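Local coordinates for protein aminopeptidase YwaD (PDB 6HC6) that hydrolyses peptides at their N terminus to release single amino acids, preferring arginine, lysine or leucine, with two zinc ions per subunit, at residues L74-S79 and Q228-I233; R287-G292 and S302-H307. All coordinates share one frame; numbering follows the deposited sequence.

Contact 1. Residues L74-S79 and Q228-I233; sequences LLIASS and QNIIGI
The branch methyl CG2 of Ile230 rests against the helix backbone beside Ala77, 3.7 Å from Ala77 CA, part of the packing of helix 67-82 on the mixed sheet of the M28 peptidase fold. This is helix-on-sheet packing built from apolar side chains, with no hydrogen bond between the two segments. Ala77 suits its place because its one methyl allows a close approach: Ala77 CB lies 3.9 Å from Ile230 CG2, and the CA atoms of the two residues are 6.1 Å apart. One residue earlier on the helix, Ile76 supplies the second touch, its CG2 meeting Ile230 CG2 at 4.0 Å while the two isoleucines cross at about a right angle. Chi1 of -55° sets Ile230 CG1 beside the strand's own N and anti to the carbonyl carbon, which leaves CG2 anti to the N and facing the helix. Beta-branched isoleucine fits a strand here, presenting two apolar arms from one CB.

Around this first shell, Ala73 and Met80 of the same helix also touch Ile230, so that with Ile76 and Ala77 they form one apolar stripe along the helix. Val87 of the edge strand 86-93 and Tyr251 lie against Ile230 as well, while Ile76 reaches Tyr251 and Ala290 of the next strand. The strand is positioned by backbone hydrogen bonds on its two sides: Asn229 and Ile231 pair with strand 86-93, and Ile230 with Ala290. Nearby, Gln228 OE1 accepts a hydrogen bond from Lys70 NZ, a polar tie between the same helix and strand. Ile230 CG2 rests on the helix backbone itself, 3.8 Å from Ala77 N.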
loop_
_atom_site.group_PDB
_atom_site.type_symbol
_atom_site.label_atom_id
_atom_site.label_comp_id
_atom_site.label_asym_id
_atom_site.label_seq_id
_atom_site.Cartn_x
_atom_site.Cartn_y
_atom_site.Cartn_z
ATOM N N LEU A 74 -12.737 12.645 -1.420
ATOM C CA LEU A 74 -13.847 13.522 -1.062
ATOM C C LEU A 74 -14.544 13.034 0.201
ATOM O O LEU A 74 -14.928 13.833 1.060
ATOM C CB LEU A 74 -14.848 13.597 -2.214
ATOM C CG LEU A 74 -14.383 14.181 -3.550
ATOM C CD1 LEU A 74 -15.563 14.281 -4.533
ATOM C CD2 LEU A 74 -13.758 15.547 -3.334
ATOM N N LEU A 75 -14.744 11.722 0.316
ATOM C CA LEU A 75 -15.417 11.186 1.493
ATOM C C LEU A 75 -14.580 11.398 2.747
ATOM O O LEU A 75 -15.110 11.780 3.800
ATOM C CB LEU A 75 -15.710 9.704 1.287
ATOM C CG LEU A 75 -16.050 8.894 2.535
ATOM C CD1 LEU A 75 -17.440 9.260 3.038
ATOM C CD2 LEU A 75 -15.970 7.417 2.198
ATOM N N ILE A 76 -13.273 11.166 2.651
ATOM C CA ILE A 76 -12.402 11.305 3.810
ATOM C C ILE A 76 -12.306 12.761 4.230
ATOM O O ILE A 76 -12.366 13.077 5.425
ATOM C CB ILE A 76 -11.017 10.708 3.508
ATOM C CG1 ILE A 76 -11.131 9.207 3.299
ATOM C CG2 ILE A 76 -10.030 11.029 4.626
ATOM C CD1 ILE A 76 -9.986 8.636 2.477
ATOM N N ALA A 77 -12.164 13.671 3.259
ATOM C CA ALA A 77 -12.106 15.093 3.582
ATOM C C ALA A 77 -13.379 15.536 4.281
ATOM O O ALA A 77 -13.337 16.265 5.280
ATOM C CB ALA A 77 -11.883 15.916 2.312
ATOM N N SER A 78 -14.529 15.112 3.755
ATOM C CA SER A 78 -15.797 15.468 4.381
ATOM C C SER A 78 -15.861 14.938 5.809
ATOM O O SER A 78 -16.297 15.647 6.725
ATOM C CB SER A 78 -16.955 14.935 3.535
ATOM O OG SER A 78 -18.162 14.899 4.272
ATOM N N SER A 79 -15.380 13.712 6.027
ATOM C CA SER A 79 -15.422 13.127 7.362
ATOM C C SER A 79 -14.518 13.877 8.326
ATOM O O SER A 79 -14.892 14.106 9.484
ATOM C CB SER A 79 -15.027 11.653 7.301
ATOM O OG SER A 79 -16.020 10.899 6.632
ATOM N N GLN A 228 -3.874 12.101 -4.382
ATOM C CA GLN A 228 -3.920 13.180 -3.413
ATOM C C GLN A 228 -3.851 12.605 -2.011
ATOM O O GLN A 228 -4.190 11.441 -1.772
ATOM C CB GLN A 228 -5.176 14.044 -3.571
ATOM C CG GLN A 228 -6.481 13.260 -3.607
ATOM C CD GLN A 228 -6.653 12.490 -4.901
ATOM O OE1 GLN A 228 -6.409 13.013 -5.989
ATOM N NE2 GLN A 228 -7.028 11.218 -4.787
ATOM N N ASN A 229 -3.391 13.445 -1.095
ATOM C CA ASN A 229 -3.408 13.160 0.328
ATOM C C ASN A 229 -4.447 14.067 0.966
ATOM O O ASN A 229 -4.691 15.181 0.490
ATOM C CB ASN A 229 -2.040 13.423 0.973
ATOM C CG ASN A 229 -0.926 12.630 0.326
ATOM O OD1 ASN A 229 -1.106 11.465 -0.012
ATOM N ND2 ASN A 229 0.231 13.254 0.154
ATOM N N ILE A 230 -5.072 13.579 2.026
ATOM C CA ILE A 230 -6.059 14.358 2.770
ATOM C C ILE A 230 -5.511 14.557 4.170
ATOM O O ILE A 230 -5.290 13.582 4.899
ATOM C CB ILE A 230 -7.432 13.674 2.795
ATOM C CG1 ILE A 230 -7.902 13.393 1.367
ATOM C CG2 ILE A 230 -8.457 14.566 3.501
ATOM C CD1 ILE A 230 -7.621 12.007 0.908
ATOM N N ILE A 231 -5.282 15.814 4.539
ATOM C CA ILE A 231 -4.600 16.155 5.773
ATOM C C ILE A 231 -5.571 16.923 6.652
ATOM O O ILE A 231 -6.009 18.014 6.279
ATOM C CB ILE A 231 -3.340 16.989 5.507
ATOM C CG1 ILE A 231 -2.445 16.285 4.471
ATOM C CG2 ILE A 231 -2.624 17.260 6.822
ATOM C CD1 ILE A 231 -1.641 17.274 3.627
ATOM N N GLY A 232 -5.886 16.368 7.815
ATOM C CA GLY A 232 -6.708 17.063 8.793
ATOM C C GLY A 232 -5.921 17.352 10.051
ATOM O O GLY A 232 -5.410 16.429 10.688
ATOM N N ILE A 233 -5.812 18.622 10.437
ATOM C CA ILE A 233 -4.899 19.028 11.499
ATOM C C ILE A 233 -5.694 19.507 12.702
ATOM O O ILE A 233 -6.614 20.325 12.571
ATOM C CB ILE A 233 -3.921 20.112 11.026
ATOM C CG1 ILE A 233 -3.106 19.571 9.842
ATOM C CG2 ILE A 233 -3.030 20.541 12.177
ATOM C CD1 ILE A 233 -2.069 20.550 9.307
#

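Contact 2. Residues R287-G292 and S302-H307; sequences RFIAFG and SHYVDH
Tyr304 lays its ring over the end of Ile289, whose CD1 sits above one face, 3.6 Å from the ring centroid, in a CH-pi contact. The methyl is displaced toward the hydroxyl end of the ring and approaches Tyr304 CZ to 3.4 Å. Arg287 meets the tip of the same tyrosine: its NH1 donates a hydrogen bond of 3.0 Å to Tyr304 OH, bent at 152°. The acceptor lies near the guanidinium edge but tilted from its plane, and the two flat groups stand almost perpendicular. Phe291 comes in at the root of the ring, turning its edge toward the tyrosine face in an offset edge-to-face pair, centroids 6.0 Å apart and planes at 63°. Its CE1 is 3.7 Å from Tyr304 CB.

Tyr304 reaches all three because CG is anti to its main-chain N (chi1 -178°), which sends the long ring out from the helix toward the strand. Tyrosine fits well, an apolar plate with a polar end that can serve a buried arginine. The charge of Arg287 is answered chiefly by acidic groups, NE by Glu285 and NH1 also by Glu312. An alanine here removes the ring and hydroxyl, and is likely to leave Arg287 NH1 with one acceptor fewer and a gap over Ile289 CD1 and beside Phe291.

The side chain of Phe291 is about 4 Å from that of the zinc ligand His250 and about 10 Å from a bound zinc ion. Within the M28 peptidase domain, strand 285-291 packs against the helix that follows it and lies between strands 226-234 and 244-250; Tyr304 touches both, at Ile231 and Tyr246. Phe291 continues to Phe376 of helix 373-378, while Val305 of helix 299-306 touches Pro375 and Phe376 there.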
loop_
_atom_site.group_PDB
_atom_site.type_symbol
_atom_site.label_atom_id
_atom_site.label_comp_id
_atom_site.label_asym_id
_atom_site.label_seq_id
_atom_site.Cartn_x
_atom_site.Cartn_y
_atom_site.Cartn_z
ATOM N N ARG A 287 -1.594 15.743 13.132
ATOM C CA ARG A 287 -1.970 15.700 11.726
ATOM C C ARG A 287 -2.472 14.300 11.413
ATOM O O ARG A 287 -1.712 13.326 11.486
ATOM C CB ARG A 287 -0.786 16.081 10.844
ATOM C CG ARG A 287 -0.213 17.431 11.213
ATOM C CD ARG A 287 0.794 17.898 10.191
ATOM N NE ARG A 287 1.319 19.215 10.547
ATOM C CZ ARG A 287 2.324 19.816 9.922
ATOM N NH1 ARG A 287 2.925 19.217 8.900
ATOM N NH2 ARG A 287 2.731 21.013 10.316
ATOM N N PHE A 288 -3.753 14.196 11.080
ATOM C CA PHE A 288 -4.322 12.936 10.618
ATOM C C PHE A 288 -4.259 12.927 9.102
ATOM O O PHE A 288 -4.769 13.843 8.447
ATOM C CB PHE A 288 -5.758 12.765 11.096
ATOM C CG PHE A 288 -5.905 12.798 12.581
ATOM C CD1 PHE A 288 -6.100 14.002 13.244
ATOM C CD2 PHE A 288 -5.815 11.631 13.325
ATOM C CE1 PHE A 288 -6.235 14.045 14.625
ATOM C CE2 PHE A 288 -5.940 11.673 14.714
ATOM C CZ PHE A 288 -6.156 12.880 15.357
ATOM N N ILE A 289 -3.608 11.926 8.531
ATOM C CA ILE A 289 -3.394 11.945 7.093
ATOM C C ILE A 289 -3.884 10.648 6.485
ATOM O O ILE A 289 -3.513 9.557 6.941
ATOM C CB ILE A 289 -1.922 12.173 6.726
ATOM C CG1 ILE A 289 -1.367 13.335 7.543
ATOM C CG2 ILE A 289 -1.841 12.409 5.233
ATOM C CD1 ILE A 289 0.016 13.750 7.134
ATOM N N ALA A 290 -4.690 10.777 5.438
ATOM C CA ALA A 290 -5.017 9.686 4.533
ATOM C C ALA A 290 -4.129 9.841 3.297
ATOM O O ALA A 290 -4.269 10.812 2.543
ATOM C CB ALA A 290 -6.505 9.716 4.174
ATOM N N PHE A 291 -3.201 8.895 3.103
ATOM C CA PHE A 291 -2.234 8.962 2.017
ATOM C C PHE A 291 -2.789 8.297 0.769
ATOM O O PHE A 291 -3.269 7.169 0.834
ATOM C CB PHE A 291 -0.930 8.263 2.401
ATOM C CG PHE A 291 -0.081 9.042 3.362
ATOM C CD1 PHE A 291 0.343 10.328 3.058
ATOM C CD2 PHE A 291 0.316 8.468 4.557
ATOM C CE1 PHE A 291 1.123 11.045 3.964
ATOM C CE2 PHE A 291 1.104 9.170 5.449
ATOM C CZ PHE A 291 1.505 10.460 5.150
ATOM N N GLY A 292 -2.667 8.963 -0.374
ATOM C CA GLY A 292 -3.017 8.311 -1.619
ATOM C C GLY A 292 -1.842 7.546 -2.202
ATOM O O GLY A 292 -0.701 7.731 -1.802
ATOM N N SER A 302 5.631 9.786 0.436
ATOM C CA SER A 302 6.892 10.355 -0.036
ATOM C C SER A 302 6.711 11.809 -0.454
ATOM O O SER A 302 7.517 12.673 -0.097
ATOM C CB SER A 302 7.450 9.539 -1.204
ATOM O OG SER A 302 7.865 8.258 -0.767
ATOM N N HIS A 303 5.653 12.097 -1.218
ATOM C CA HIS A 303 5.371 13.481 -1.587
ATOM C C HIS A 303 5.177 14.340 -0.346
ATOM O O HIS A 303 5.735 15.438 -0.240
ATOM C CB HIS A 303 4.125 13.555 -2.466
ATOM C CG HIS A 303 3.802 14.942 -2.930
ATOM N ND1 HIS A 303 4.363 15.496 -4.060
ATOM C CD2 HIS A 303 2.983 15.889 -2.412
ATOM C CE1 HIS A 303 3.901 16.724 -4.223
ATOM N NE2 HIS A 303 3.064 16.988 -3.234
ATOM N N TYR A 304 4.380 13.845 0.604
ATOM C CA TYR A 304 4.064 14.623 1.798
ATOM C C TYR A 304 5.323 14.957 2.585
ATOM O O TYR A 304 5.563 16.122 2.933
ATOM C CB TYR A 304 3.077 13.858 2.688
ATOM C CG TYR A 304 2.700 14.667 3.905
ATOM C CD1 TYR A 304 1.732 15.652 3.820
ATOM C CD2 TYR A 304 3.364 14.498 5.119
ATOM C CE1 TYR A 304 1.410 16.434 4.913
ATOM C CE2 TYR A 304 3.048 15.289 6.225
ATOM C CZ TYR A 304 2.063 16.246 6.107
ATOM O OH TYR A 304 1.706 17.026 7.187
ATOM N N VAL A 305 6.132 13.945 2.900
ATOM C CA VAL A 305 7.326 14.202 3.702
ATOM C C VAL A 305 8.304 15.070 2.929
ATOM O O VAL A 305 8.969 15.943 3.502
ATOM C CB VAL A 305 7.971 12.876 4.149
ATOM C CG1 VAL A 305 9.326 13.137 4.813
ATOM C CG2 VAL A 305 7.024 12.118 5.093
ATOM N N ASP A 306 8.411 14.847 1.615
ATOM C CA ASP A 306 9.333 15.650 0.817
ATOM C C ASP A 306 8.992 17.125 0.883
ATOM O O ASP A 306 9.885 17.971 0.753
ATOM C CB ASP A 306 9.319 15.184 -0.637
ATOM C CG ASP A 306 10.120 13.920 -0.850
ATOM O OD1 ASP A 306 10.903 13.551 0.053
ATOM O OD2 ASP A 306 9.962 13.294 -1.923
ATOM N N HIS A 307 7.722 17.461 1.076
ATOM C CA HIS A 307 7.296 18.851 1.050
ATOM C C HIS A 307 7.144 19.460 2.440
ATOM O O HIS A 307 6.696 20.607 2.552
ATOM C CB HIS A 307 6.001 18.986 0.251
ATOM C CG HIS A 307 6.213 18.912 -1.229
ATOM N ND1 HIS A 307 6.263 20.031 -2.032
ATOM C CD2 HIS A 307 6.419 17.850 -2.048
ATOM C CE1 HIS A 307 6.479 19.662 -3.283
ATOM N NE2 HIS A 307 6.577 18.345 -3.320
#

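From the N terminus, helix 67-82 comes first, and contact 1 closes a long excursion of 148 residues that includes the PA domain, returning the chain to strand 226-234, against which the helix packs. Contact 2 opens only afterwards and closes a short loop of nine residues, among them the zinc ligand Glu295, between strand 285-291 and helix 299-306. The two are therefore in series, neither nested nor crossed. In space they meet, since strands 226-234 and 285-291 are antiparallel neighbours in the sheet, with Gly232 O 2.8 Å from Phe288 N, probably hydrogen-bonded. Ile231 CD1 also packs 3.4 Å from Tyr304 CE1, linking the contacts through side chains.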